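Local coordinates for putative ring-cleaving dioxygenase MhqO (Bacillus subtilis subsp. subtilis, PDB 3OAJ), which probably cleaves the rings of aromatic compounds as an iron(II)-dependent extradiol dioxygenase, and may contribute to their degradation, at residues A[8-13]-A[268-273]; A[216-221]-A[264-269]; A[227-232]-A[251-256]. All coordinates share one frame; numbering follows the deposited sequence.

Contact 1: A[8-13]-A[268-273]. With ZN (zinc ion), chain C; SO4 (sulfate ion), chain D.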
loop_
_atom_site.group_PDB
_atom_site.type_symbol
_atom_site.label_atom_id
_atom_site.label_comp_id
_atom_site.label_asym_id
_atom_site.label_seq_id
_atom_site.Cartn_x
_atom_site.Cartn_y
_atom_site.Cartn_z
ATOM N N GLY A 8 -4.750 2.293 -11.298
ATOM C CA GLY A 8 -5.016 2.326 -9.854
ATOM C C GLY A 8 -3.746 2.218 -9.040
ATOM O O GLY A 8 -2.636 2.353 -9.575
ATOM N N ILE A 9 -3.908 1.941 -7.751
ATOM C CA ILE A 9 -2.772 1.792 -6.856
ATOM C C ILE A 9 -1.917 0.569 -7.262
ATOM O O ILE A 9 -2.450 -0.517 -7.585
ATOM C CB ILE A 9 -3.261 1.622 -5.410
ATOM C CG1 ILE A 9 -4.024 2.874 -4.929
ATOM C CG2 ILE A 9 -2.099 1.253 -4.462
ATOM C CD1 ILE A 9 -4.851 2.641 -3.650
ATOM N N HIS A 10 -0.598 0.777 -7.269
ATOM C CA HIS A 10 0.387 -0.282 -7.411
ATOM C C HIS A 10 0.721 -0.833 -6.024
ATOM O O HIS A 10 0.539 -2.011 -5.764
ATOM C CB HIS A 10 1.646 0.252 -8.139
ATOM C CG HIS A 10 2.665 -0.793 -8.454
ATOM N ND1 HIS A 10 3.517 -1.313 -7.500
ATOM C CD2 HIS A 10 2.994 -1.398 -9.622
ATOM C CE1 HIS A 10 4.305 -2.213 -8.063
ATOM N NE2 HIS A 10 4.032 -2.262 -9.352
ATOM N N HIS A 11 1.219 0.030 -5.143
ATOM C CA HIS A 11 1.499 -0.367 -3.761
ATOM C C HIS A 11 1.427 0.872 -2.882
ATOM O O HIS A 11 1.369 1.993 -3.382
ATOM C CB HIS A 11 2.885 -1.032 -3.618
ATOM C CG HIS A 11 4.041 -0.141 -3.956
ATOM N ND1 HIS A 11 4.540 -0.023 -5.238
ATOM C CD2 HIS A 11 4.824 0.642 -3.172
ATOM C CE1 HIS A 11 5.582 0.791 -5.228
ATOM N NE2 HIS A 11 5.773 1.217 -3.990
ATOM N N ILE A 12 1.385 0.645 -1.574
ATOM C CA ILE A 12 1.494 1.688 -0.581
ATOM C C ILE A 12 2.624 1.283 0.356
ATOM O O ILE A 12 2.805 0.118 0.688
ATOM C CB ILE A 12 0.143 1.807 0.194
ATOM C CG1 ILE A 12 -0.928 2.425 -0.711
ATOM C CG2 ILE A 12 0.284 2.619 1.472
ATOM C CD1 ILE A 12 -2.359 2.227 -0.224
ATOM N N THR A 13 3.370 2.279 0.820
ATOM C CA THR A 13 4.548 2.035 1.632
ATOM C C THR A 13 4.460 2.824 2.929
ATOM O O THR A 13 4.167 4.023 2.931
ATOM C CB THR A 13 5.829 2.382 0.854
ATOM O OG1 THR A 13 5.922 1.489 -0.253
ATOM C CG2 THR A 13 7.106 2.307 1.744
ATOM N N ALA A 268 4.852 3.403 -10.412
ATOM C CA ALA A 268 5.601 2.155 -10.424
ATOM C C ALA A 268 5.099 1.267 -11.544
ATOM O O ALA A 268 3.888 1.145 -11.768
ATOM C CB ALA A 268 5.435 1.434 -9.098
ATOM N N THR A 269 6.031 0.623 -12.232
ATOM C CA THR A 269 5.665 -0.260 -13.314
ATOM C C THR A 269 5.079 -1.572 -12.809
ATOM O O THR A 269 5.564 -2.139 -11.813
ATOM C CB THR A 269 6.877 -0.594 -14.201
ATOM O OG1 THR A 269 7.902 -1.228 -13.427
ATOM C CG2 THR A 269 7.438 0.646 -14.894
ATOM N N ASP A 270 4.055 -2.084 -13.502
ATOM C CA ASP A 270 3.512 -3.397 -13.140
ATOM C C ASP A 270 4.589 -4.496 -13.192
ATOM O O ASP A 270 4.747 -5.233 -12.220
ATOM C CB ASP A 270 2.282 -3.787 -13.986
ATOM C CG ASP A 270 1.022 -3.006 -13.601
ATOM O OD1 ASP A 270 1.021 -2.312 -12.554
ATOM O OD2 ASP A 270 0.033 -3.067 -14.367
ATOM N N PRO A 271 5.351 -4.600 -14.305
ATOM C CA PRO A 271 6.434 -5.587 -14.326
ATOM C C PRO A 271 7.731 -5.129 -13.634
ATOM O O PRO A 271 7.948 -3.919 -13.453
ATOM C CB PRO A 271 6.693 -5.802 -15.831
ATOM C CG PRO A 271 6.238 -4.557 -16.491
ATOM C CD PRO A 271 5.206 -3.906 -15.598
ATOM N N PRO A 272 8.623 -6.084 -13.293
ATOM C CA PRO A 272 8.514 -7.529 -13.533
ATOM C C PRO A 272 7.798 -8.305 -12.438
ATOM O O PRO A 272 7.406 -9.450 -12.663
ATOM C CB PRO A 272 9.976 -7.978 -13.606
ATOM C CG PRO A 272 10.676 -7.024 -12.682
ATOM C CD PRO A 272 9.998 -5.704 -12.909
ATOM N N GLY A 273 7.638 -7.688 -11.269
ATOM C CA GLY A 273 7.057 -8.342 -10.112
ATOM C C GLY A 273 8.040 -9.138 -9.275
ATOM O O GLY A 273 9.260 -9.089 -9.493
HETATM ZN ZN ZN C . 6.993 2.874 -3.579
HETATM S S SO4 D . 9.185 2.013 -2.780
HETATM O O1 SO4 D . 9.750 3.338 -2.533
HETATM O O2 SO4 D . 10.129 0.942 -2.527
HETATM O O3 SO4 D . 7.972 1.788 -1.993
HETATM O O4 SO4 D . 8.871 1.947 -4.210
HETATM O O HOH W 1 5.660 -4.932 -9.588
#

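Contact 2: A[216-221]-A[264-269]. With ZN (zinc ion), chain C.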
loop_
_atom_site.group_PDB
_atom_site.type_symbol
_atom_site.label_atom_id
_atom_site.label_comp_id
_atom_site.label_asym_id
_atom_site.label_seq_id
_atom_site.Cartn_x
_atom_site.Cartn_y
_atom_site.Cartn_z
ATOM N N VAL A 216 1.769 6.456 6.708
ATOM C CA VAL A 216 2.024 6.035 5.335
ATOM C C VAL A 216 3.039 6.991 4.726
ATOM O O VAL A 216 2.851 8.208 4.772
ATOM C CB VAL A 216 0.734 6.014 4.496
ATOM C CG1 VAL A 216 1.054 5.686 3.040
ATOM C CG2 VAL A 216 -0.256 5.012 5.101
ATOM N N HIS A 217 4.096 6.432 4.139
ATOM C CA HIS A 217 5.195 7.222 3.560
ATOM C C HIS A 217 4.834 7.752 2.173
ATOM O O HIS A 217 5.079 8.918 1.853
ATOM C CB HIS A 217 6.484 6.394 3.491
ATOM C CG HIS A 217 7.669 7.177 3.015
ATOM N ND1 HIS A 217 8.551 7.790 3.877
ATOM C CD2 HIS A 217 8.100 7.470 1.764
ATOM C CE1 HIS A 217 9.484 8.417 3.178
ATOM N NE2 HIS A 217 9.231 8.243 1.894
ATOM N N HIS A 218 4.265 6.878 1.338
ATOM C CA HIS A 218 3.840 7.284 0.003
ATOM C C HIS A 218 2.873 6.296 -0.620
ATOM O O HIS A 218 2.707 5.162 -0.126
ATOM C CB HIS A 218 5.051 7.514 -0.910
ATOM C CG HIS A 218 5.874 6.285 -1.173
ATOM N ND1 HIS A 218 6.977 5.961 -0.409
ATOM C CD2 HIS A 218 5.797 5.338 -2.139
ATOM C CE1 HIS A 218 7.542 4.868 -0.892
ATOM N NE2 HIS A 218 6.837 4.459 -1.931
ATOM N N ILE A 219 2.223 6.741 -1.697
ATOM C CA ILE A 219 1.329 5.897 -2.456
ATOM C C ILE A 219 1.798 5.811 -3.905
ATOM O O ILE A 219 2.076 6.834 -4.529
ATOM C CB ILE A 219 -0.150 6.391 -2.319
ATOM C CG1 ILE A 219 -1.110 5.493 -3.120
ATOM C CG2 ILE A 219 -0.307 7.876 -2.700
ATOM C CD1 ILE A 219 -2.570 5.562 -2.646
ATOM N N ALA A 220 1.873 4.583 -4.426
ATOM C CA ALA A 220 2.315 4.368 -5.799
ATOM C C ALA A 220 1.146 3.979 -6.696
ATOM O O ALA A 220 0.300 3.139 -6.340
ATOM C CB ALA A 220 3.385 3.293 -5.850
ATOM N N TRP A 221 1.117 4.625 -7.854
ATOM C CA TRP A 221 0.147 4.360 -8.907
ATOM C C TRP A 221 0.787 3.538 -10.014
ATOM O O TRP A 221 1.980 3.635 -10.258
ATOM C CB TRP A 221 -0.352 5.700 -9.458
ATOM C CG TRP A 221 -0.841 6.588 -8.349
ATOM C CD1 TRP A 221 -0.132 7.562 -7.716
ATOM C CD2 TRP A 221 -2.127 6.552 -7.713
ATOM N NE1 TRP A 221 -0.886 8.128 -6.727
ATOM C CE2 TRP A 221 -2.121 7.539 -6.714
ATOM C CE3 TRP A 221 -3.287 5.787 -7.906
ATOM C CZ2 TRP A 221 -3.219 7.783 -5.895
ATOM C CZ3 TRP A 221 -4.383 6.031 -7.085
ATOM C CH2 TRP A 221 -4.344 7.042 -6.116
ATOM N N LEU A 264 3.291 12.380 -1.009
ATOM C CA LEU A 264 4.283 11.826 -1.915
ATOM C C LEU A 264 3.646 10.741 -2.779
ATOM O O LEU A 264 3.142 9.740 -2.256
ATOM C CB LEU A 264 5.487 11.294 -1.131
ATOM C CG LEU A 264 6.624 10.730 -2.002
ATOM C CD1 LEU A 264 7.149 11.789 -2.970
ATOM C CD2 LEU A 264 7.761 10.181 -1.130
ATOM N N PHE A 265 3.657 10.969 -4.096
ATOM C CA PHE A 265 3.125 10.005 -5.052
ATOM C C PHE A 265 4.283 9.306 -5.761
ATOM O O PHE A 265 5.403 9.833 -5.859
ATOM C CB PHE A 265 2.302 10.738 -6.123
ATOM C CG PHE A 265 0.839 10.989 -5.753
ATOM C CD1 PHE A 265 0.377 10.902 -4.440
ATOM C CD2 PHE A 265 -0.061 11.373 -6.747
ATOM C CE1 PHE A 265 -0.946 11.155 -4.132
ATOM C CE2 PHE A 265 -1.415 11.616 -6.448
ATOM C CZ PHE A 265 -1.852 11.514 -5.134
ATOM N N GLU A 266 3.987 8.139 -6.309
ATOM C CA GLU A 266 4.976 7.382 -7.062
ATOM C C GLU A 266 4.246 6.794 -8.260
ATOM O O GLU A 266 3.050 6.531 -8.179
ATOM C CB GLU A 266 5.544 6.269 -6.173
ATOM C CG GLU A 266 6.426 5.216 -6.893
ATOM C CD GLU A 266 6.888 4.115 -5.974
ATOM O OE1 GLU A 266 6.546 4.129 -4.774
ATOM O OE2 GLU A 266 7.588 3.207 -6.466
ATOM N N ILE A 267 4.943 6.655 -9.384
ATOM C CA ILE A 267 4.457 5.794 -10.473
ATOM C C ILE A 267 5.411 4.606 -10.531
ATOM O O ILE A 267 6.619 4.788 -10.679
ATOM C CB ILE A 267 4.416 6.515 -11.844
ATOM C CG1 ILE A 267 3.715 7.887 -11.750
ATOM C CG2 ILE A 267 3.836 5.570 -12.949
ATOM C CD1 ILE A 267 2.275 7.851 -11.363
ATOM N N ALA A 268 4.852 3.403 -10.412
ATOM C CA ALA A 268 5.601 2.155 -10.424
ATOM C C ALA A 268 5.099 1.267 -11.544
ATOM O O ALA A 268 3.888 1.145 -11.768
ATOM C CB ALA A 268 5.435 1.434 -9.098
ATOM N N THR A 269 6.031 0.623 -12.232
ATOM C CA THR A 269 5.665 -0.260 -13.314
ATOM C C THR A 269 5.079 -1.572 -12.809
ATOM O O THR A 269 5.564 -2.139 -11.813
ATOM C CB THR A 269 6.877 -0.594 -14.201
ATOM O OG1 THR A 269 7.902 -1.228 -13.427
ATOM C CG2 THR A 269 7.438 0.646 -14.894
HETATM ZN ZN ZN C . 6.993 2.874 -3.579
HETATM O O HOH W 2 2.988 11.227 1.676
#

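Contact 3: A[227-232]-A[251-256]. With SO4 (sulfate ion), chain D.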
loop_
_atom_site.group_PDB
_atom_site.type_symbol
_atom_site.label_atom_id
_atom_site.label_comp_id
_atom_site.label_asym_id
_atom_site.label_seq_id
_atom_site.Cartn_x
_atom_site.Cartn_y
_atom_site.Cartn_z
ATOM N N GLU A 227 7.828 1.957 -20.844
ATOM C CA GLU A 227 7.475 3.038 -21.779
ATOM C C GLU A 227 6.389 3.961 -21.221
ATOM O O GLU A 227 6.496 5.180 -21.282
ATOM C CB GLU A 227 7.094 2.491 -23.163
ATOM C CG GLU A 227 6.928 3.566 -24.245
ATOM C CD GLU A 227 8.203 4.377 -24.534
ATOM O OE1 GLU A 227 9.334 3.848 -24.371
ATOM O OE2 GLU A 227 8.067 5.553 -24.946
ATOM N N ASP A 228 5.366 3.379 -20.624
ATOM C CA ASP A 228 4.265 4.145 -20.051
ATOM C C ASP A 228 4.802 5.017 -18.904
ATOM O O ASP A 228 4.458 6.194 -18.790
ATOM C CB ASP A 228 3.207 3.141 -19.574
ATOM C CG ASP A 228 1.918 3.782 -19.119
ATOM O OD1 ASP A 228 1.539 4.862 -19.621
ATOM O OD2 ASP A 228 1.257 3.167 -18.263
ATOM N N GLN A 229 5.670 4.432 -18.076
ATOM C CA GLN A 229 6.272 5.197 -16.990
ATOM C C GLN A 229 7.104 6.384 -17.491
ATOM O O GLN A 229 7.065 7.473 -16.892
ATOM C CB GLN A 229 7.119 4.302 -16.084
ATOM C CG GLN A 229 7.869 5.077 -15.017
ATOM C CD GLN A 229 8.614 4.162 -14.102
ATOM O OE1 GLN A 229 9.589 3.532 -14.488
ATOM N NE2 GLN A 229 8.129 4.052 -12.878
ATOM N N LEU A 230 7.878 6.176 -18.558
ATOM C CA LEU A 230 8.668 7.274 -19.125
ATOM C C LEU A 230 7.751 8.377 -19.640
ATOM O O LEU A 230 8.045 9.558 -19.486
ATOM C CB LEU A 230 9.617 6.774 -20.227
ATOM C CG LEU A 230 10.632 5.700 -19.794
ATOM C CD1 LEU A 230 11.317 5.068 -21.009
ATOM C CD2 LEU A 230 11.664 6.258 -18.806
ATOM N N ASP A 231 6.630 7.990 -20.236
ATOM C CA ASP A 231 5.635 8.962 -20.694
ATOM C C ASP A 231 5.098 9.740 -19.486
ATOM O O ASP A 231 4.946 10.959 -19.546
ATOM C CB ASP A 231 4.477 8.258 -21.427
ATOM C CG ASP A 231 4.888 7.650 -22.778
ATOM O OD1 ASP A 231 5.979 7.961 -23.294
ATOM O OD2 ASP A 231 4.092 6.857 -23.335
ATOM N N TRP A 232 4.813 9.029 -18.388
ATOM C CA TRP A 232 4.369 9.685 -17.156
ATOM C C TRP A 232 5.413 10.675 -16.671
ATOM O O TRP A 232 5.074 11.773 -16.264
ATOM C CB TRP A 232 4.144 8.662 -16.051
ATOM C CG TRP A 232 2.790 8.030 -15.981
ATOM C CD1 TRP A 232 2.449 6.775 -16.396
ATOM C CD2 TRP A 232 1.606 8.607 -15.430
ATOM N NE1 TRP A 232 1.124 6.535 -16.128
ATOM C CE2 TRP A 232 0.580 7.645 -15.542
ATOM C CE3 TRP A 232 1.319 9.843 -14.834
ATOM C CZ2 TRP A 232 -0.724 7.877 -15.085
ATOM C CZ3 TRP A 232 0.011 10.084 -14.387
ATOM C CH2 TRP A 232 -0.987 9.099 -14.515
ATOM N N TYR A 251 11.873 -5.134 -8.451
ATOM C CA TYR A 251 10.566 -5.781 -8.696
ATOM C C TYR A 251 9.633 -4.869 -9.487
ATOM O O TYR A 251 8.530 -5.257 -9.855
ATOM C CB TYR A 251 9.975 -6.256 -7.360
ATOM C CG TYR A 251 11.065 -6.958 -6.586
ATOM C CD1 TYR A 251 11.664 -6.372 -5.463
ATOM C CD2 TYR A 251 11.590 -8.162 -7.054
ATOM C CE1 TYR A 251 12.730 -7.002 -4.808
ATOM C CE2 TYR A 251 12.652 -8.788 -6.409
ATOM C CZ TYR A 251 13.212 -8.201 -5.290
ATOM O OH TYR A 251 14.252 -8.843 -4.667
ATOM N N PHE A 252 10.113 -3.656 -9.743
ATOM C CA PHE A 252 9.429 -2.618 -10.542
ATOM C C PHE A 252 10.418 -1.462 -10.658
ATOM O O PHE A 252 11.365 -1.388 -9.878
ATOM C CB PHE A 252 8.114 -2.141 -9.875
ATOM C CG PHE A 252 8.271 -1.733 -8.436
ATOM C CD1 PHE A 252 8.617 -0.427 -8.093
ATOM C CD2 PHE A 252 8.098 -2.671 -7.412
ATOM C CE1 PHE A 252 8.762 -0.045 -6.762
ATOM C CE2 PHE A 252 8.262 -2.286 -6.073
ATOM C CZ PHE A 252 8.620 -0.988 -5.745
ATOM N N ASN A 253 10.204 -0.585 -11.644
ATOM C CA ASN A 253 10.896 0.701 -11.731
ATOM C C ASN A 253 9.964 1.765 -11.153
ATOM O O ASN A 253 8.739 1.633 -11.233
ATOM C CB ASN A 253 11.266 1.019 -13.182
ATOM C CG ASN A 253 12.334 0.080 -13.734
ATOM O OD1 ASN A 253 13.214 -0.373 -13.003
ATOM N ND2 ASN A 253 12.231 -0.252 -15.018
ATOM N N ALA A 254 10.556 2.789 -10.547
ATOM C CA ALA A 254 9.836 3.830 -9.816
ATOM C C ALA A 254 10.241 5.242 -10.215
ATOM O O ALA A 254 11.409 5.500 -10.457
ATOM C CB ALA A 254 10.074 3.660 -8.328
ATOM N N ILE A 255 9.252 6.138 -10.289
ATOM C CA ILE A 255 9.483 7.585 -10.250
ATOM C C ILE A 255 8.615 8.157 -9.145
ATOM O O ILE A 255 7.546 7.617 -8.840
ATOM C CB ILE A 255 9.173 8.290 -11.595
ATOM C CG1 ILE A 255 7.717 8.049 -12.038
ATOM C CG2 ILE A 255 10.138 7.793 -12.670
ATOM C CD1 ILE A 255 7.330 8.786 -13.325
ATOM N N TYR A 256 9.089 9.248 -8.555
ATOM C CA TYR A 256 8.400 9.892 -7.419
ATOM C C TYR A 256 8.156 11.373 -7.681
ATOM O O TYR A 256 8.993 12.061 -8.273
ATOM C CB TYR A 256 9.230 9.759 -6.129
ATOM C CG TYR A 256 9.636 8.337 -5.774
ATOM C CD1 TYR A 256 8.872 7.566 -4.895
ATOM C CD2 TYR A 256 10.776 7.752 -6.344
ATOM C CE1 TYR A 256 9.249 6.248 -4.578
ATOM C CE2 TYR A 256 11.161 6.454 -6.037
ATOM C CZ TYR A 256 10.392 5.703 -5.161
ATOM O OH TYR A 256 10.771 4.407 -4.853
HETATM S S SO4 D . 9.185 2.013 -2.780
HETATM O O1 SO4 D . 9.750 3.338 -2.533
HETATM O O2 SO4 D . 10.129 0.942 -2.527
HETATM O O3 SO4 D . 7.972 1.788 -1.993
HETATM O O4 SO4 D . 8.871 1.947 -4.210
#

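Contact 1: A[8-13]-A[268-273]
Two groups gather at His10 NE2: the carbonyl O of Thr269 and a water. NE2 gives a weak, bent hydrogen bond to the carbonyl O of Thr269 (2.9 Å, 126° at the hydrogen), and it lies 3.1 Å from the water, which donates to the carbonyl O of Asp270. Both partners sit at the imidazole's outer end. The flat of the same ring rests on the methyl of Ala268: CB stands 3.6 Å from the centroid of the His10 ring, almost on its normal, a CH-pi contact. With CG anti to the backbone N (chi1 -174°), the His10 ring reaches across to that methyl. Asp270 OD1 approaches the ring carbon CD2 obliquely, but the main partner of this carboxylate is Arg222.

The other ring nitrogen, ND1, meets His11. His11 ND1 donates to His10 ND1 at 2.8 Å in a straight bond, in the plane of its own ring and tilted from that of His10. His10 thus acts as a second-shell residue, restraining, together with the metal bond, the rotation of the His11 ring, whose NE2 binds the zinc ion at 2.1 Å. O3 and O4 of a sulfate, probably from the crystallisation liquor, bind the same zinc ion, and Thr13 OG1 donates to sulfate O3 at 2.7 Å. His10 and His11 both face Ala220 of strand 215-223 in a classic beta bulge, which is consistent with two consecutive side chains meeting. Together with His218 and Glu266, His11 makes the two-histidine, one-carboxylate metal triad characteristic of extradiol dioxygenases of the vicinal oxygen chelate fold.

Contact 2: A[216-221]-A[264-269]
His218 and Glu266 meet at the zinc ion, their NE2 and OE1 atoms 2.9 Å apart because both are ligands and not because they are hydrogen-bonded. NE2 of His218 binds zinc at 2.3 Å. Glu266 binds through OE1, with OE2 set back at 3.0 Å from the metal, and its carboxylate plane is turned 51° from the His218 ring. The glutamate chain is fully extended (chi1 170°) and runs out over Ala220, whose CB touches OE1 at 3.4 Å. His218 CB, in turn, is flanked by the side chain of Leu264.

Behind these ligands is a pair of parallel strands. Ile219 N donates to Leu264 O, Glu266 N to Ile219 O, Trp221 N to Glu266 O (2.7 Å) and Ala268 N to Trp221 O, so Ala220 lies level with Glu266. They are the first and last strands of a beta-alpha-beta-beta-beta module, the repeating unit of the vicinal oxygen chelate fold. His217 and His218 both face Thr13 in a classic beta bulge.

On the face of the sheet turned from the metal, Trp221 and Phe265 make an edge-to-face pair with planes at 61°. The indole NE1 lies over the middle of the Phe265 ring, 3.3 Å from CD2, while CG2 of Ile219 packs against CD1 and CE1 of that phenyl. Toward the start of the pairing, a water joins His217 O to Leu264 N.

Contact 3: A[227-232]-A[251-256]
Gln229 crosses from helix to strand fully stretched: CG is anti to the backbone N (chi1 175°), and the next torsion is extended too. That carries its amide to the backbone at Asn253, where NE2 donates to Asn253 O at 3.0 Å. The hydrogen is well aimed (153°), yet it arrives steeply, since the donor stands above the carbonyl plane rather than on a lone pair. NE2 also makes a weak hydrogen bond to the carbonyl O of Ile267 on the adjacent strand, so one amide nitrogen serves two strands. On the other branch of the amide, OE1 lies against Asn253 CB at 3.3 Å, while Asn253 ND2 is hydrogen-bonded to Asp226 OD1 at the start of the helix.

Ile255 runs antiparallel alongside the glutamine chain. Its CG1 is tucked between backbone N and carbonyl carbon, which sends CD1 up against the helix. There the methyl meets Gln229 O at 3.8 Å, Gln229 CG, and Trp232 CB at 4.2 Å; the indole beyond turns off toward Lys4, with which it makes a cation-pi contact. Helix 226-238 is the single helix of a beta-alpha-beta-beta-beta module and covers the outer face of the sheet. The axis of 227-232 runs at 11° to that of 253-256, in the same direction, with a closest approach of 9.5 Å.

Ala254, between Asn253 and Ile255, points away from the helix, onto the metal-site face, and touches Glu266. Tyr256 is on that face as well, its OH donating to sulfate O1 at 2.8 Å and also hydrogen-bonded to Arg249. Phe252 brings its ring edge to the same anion, CE1 lying 3.2 Å from sulfate O4.

All three contacts draw on strands of one eight-stranded sheet, and contacts 1 and 2 share Ala268 and Thr269. Contact 1 brings His11 to the zinc ion and contact 2 brings His218 and Glu266; His11 NE2 and Glu266 OE1 lie 3.1 Å apart as fellow ligands. Backbone pairing joins these two contacts, with His10 N 2.7 Å from Ala220 O and Thr13 O 2.7 Å from His217 N. Contact 3 adds the next strand, Ile267 N lying 2.8 Å from Ile255 O, and places the helix behind it. The zinc-bound sulfate is also hydrogen-bonded by Thr13 of contact 1 and Tyr256 of contact 3, so the outer two of these four strands, 9-16 and 253-258, both reach it.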